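PDB 6L2A: mRNA interferase from Mycobacterium tuberculosis, which probably acts as the toxin of a type II toxin-antitoxin system, an endoribonuclease of the MazF family that cleaves RNA. Local coordinates for residues 29-34 with 53-58. The protein carries 6 engineered substitutions. Numbering follows the deposited sequence.
Sequences PAVVVS and VPVTSN
Val31 and Val53 face each other as a hydrogen-bonded antiparallel pair: Val31 N gives a nearly straight bond to Val53 O at 2.8 Å. Val53 N returns one to Val31 O at 2.7 Å. A third bond, from Val55 N to Pro29 O at 3.0 Å, extends the ladder past the non-hydrogen-bonded pair Ala30-Pro54, where the CA atoms come within 4.0 Å. Pro54 lacks an N-H, which costs this pairing nothing, because in a non-hydrogen-bonded pair the N-H points away from the partner strand. Segments 29-32 and 53-56, parts of strands 28-32 and 49-56, run at 141° between their N-to-C directions, a marked twist. Val53 O, besides accepting from Val31 N, receives a bent CA-H...O contact from Ala30 CA at 3.2 Å. This pairing lies within the strongly curved antiparallel sheet of the SH3-like PemK/MazF fold, strand 28-32 running between strands 10-14 and 49-56. On the face carrying Val31 and Val53 the contact is purely aliphatic. Val31 CG2 meets Val55 CG2 at 3.7 Å, a diagonal pairing of methyls that each stand anti to their own carbonyl carbon. Val53 CG2 lies 3.7 Å from Val33 CG1, just beyond the strand end, and also touches Val33 CG2; the two side chains cross at about a right angle. Helix 104-117 packs on this valine patch, Leu110 against Val31 and Val33, Leu114 against Val33 and Val53, while Leu118 of the second subunit also reaches Val33. At the other end, the Pro29 ring brings CG to 4.2 Å from Val55 CB, again roughly perpendicular, and remains partly exposed.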
# COMPACT_ATOMS: atom_id res chain seq x y z
N PRO A 29 -0.50 6.57 14.69
CA PRO A 29 -1.83 6.11 14.30
C PRO A 29 -1.90 5.83 12.80
O PRO A 29 -1.17 6.43 12.00
CB PRO A 29 -2.74 7.27 14.69
CG PRO A 29 -1.86 8.47 14.58
CD PRO A 29 -0.49 8.01 15.01
N ALA A 30 -2.79 4.92 12.43
CA ALA A 30 -2.95 4.55 11.03
C ALA A 30 -4.35 3.97 10.83
O ALA A 30 -4.96 3.45 11.76
CB ALA A 30 -1.89 3.54 10.59
N VAL A 31 -4.84 4.09 9.60
CA VAL A 31 -6.16 3.59 9.22
C VAL A 31 -6.00 2.24 8.54
O VAL A 31 -5.23 2.11 7.58
CB VAL A 31 -6.89 4.58 8.29
CG1 VAL A 31 -8.29 4.07 7.96
CG2 VAL A 31 -6.94 5.97 8.91
N VAL A 32 -6.74 1.24 9.02
CA VAL A 32 -6.76 -0.07 8.36
C VAL A 32 -7.50 0.05 7.03
O VAL A 32 -8.65 0.50 6.99
CB VAL A 32 -7.42 -1.11 9.27
CG1 VAL A 32 -7.48 -2.46 8.55
CG2 VAL A 32 -6.67 -1.23 10.59
N VAL A 33 -6.86 -0.37 5.94
CA VAL A 33 -7.48 -0.26 4.62
C VAL A 33 -7.47 -1.59 3.88
O VAL A 33 -8.05 -1.70 2.79
CB VAL A 33 -6.80 0.83 3.78
CG1 VAL A 33 -7.00 2.19 4.42
CG2 VAL A 33 -5.32 0.53 3.58
N SER A 34 -6.83 -2.62 4.43
CA SER A 34 -6.99 -3.95 3.86
C SER A 34 -8.43 -4.41 4.06
O SER A 34 -9.09 -4.05 5.03
CB SER A 34 -6.01 -4.93 4.50
OG SER A 34 -5.94 -4.79 5.91
N VAL A 53 -2.88 2.93 6.45
CA VAL A 53 -2.55 4.25 5.93
C VAL A 53 -2.19 5.15 7.11
O VAL A 53 -3.05 5.43 7.96
CB VAL A 53 -3.72 4.83 5.12
CG1 VAL A 53 -3.53 6.31 4.88
CG2 VAL A 53 -3.86 4.08 3.80
N PRO A 54 -0.94 5.61 7.21
CA PRO A 54 -0.54 6.41 8.37
C PRO A 54 -1.26 7.75 8.41
O PRO A 54 -1.68 8.30 7.39
CB PRO A 54 0.97 6.61 8.16
CG PRO A 54 1.38 5.51 7.24
CD PRO A 54 0.20 5.28 6.35
N VAL A 55 -1.39 8.27 9.62
CA VAL A 55 -2.13 9.49 9.90
C VAL A 55 -1.20 10.47 10.60
O VAL A 55 -0.40 10.08 11.46
CB VAL A 55 -3.38 9.18 10.76
CG1 VAL A 55 -3.97 10.42 11.34
CG2 VAL A 55 -4.42 8.45 9.92
N THR A 56 -1.29 11.75 10.23
CA THR A 56 -0.45 12.80 10.80
C THR A 56 -1.31 13.99 11.21
O THR A 56 -2.37 14.24 10.63
CB THR A 56 0.64 13.26 9.83
OG1 THR A 56 1.36 14.36 10.40
CG2 THR A 56 0.02 13.71 8.51
N SER A 57 -0.82 14.74 12.20
CA SER A 57 -1.53 15.89 12.73
C SER A 57 -1.18 17.19 12.02
O SER A 57 -1.76 18.23 12.34
CB SER A 57 -1.25 16.04 14.23
OG SER A 57 0.14 16.06 14.49
N ASN A 58 -0.26 17.17 11.06
CA ASN A 58 0.07 18.35 10.27
C ASN A 58 -0.88 18.41 9.08
O ASN A 58 -0.74 17.63 8.14
CB ASN A 58 1.52 18.32 9.82
CG ASN A 58 1.93 19.59 9.09
OD1 ASN A 58 1.48 20.69 9.45
ND2 ASN A 58 2.76 19.46 8.07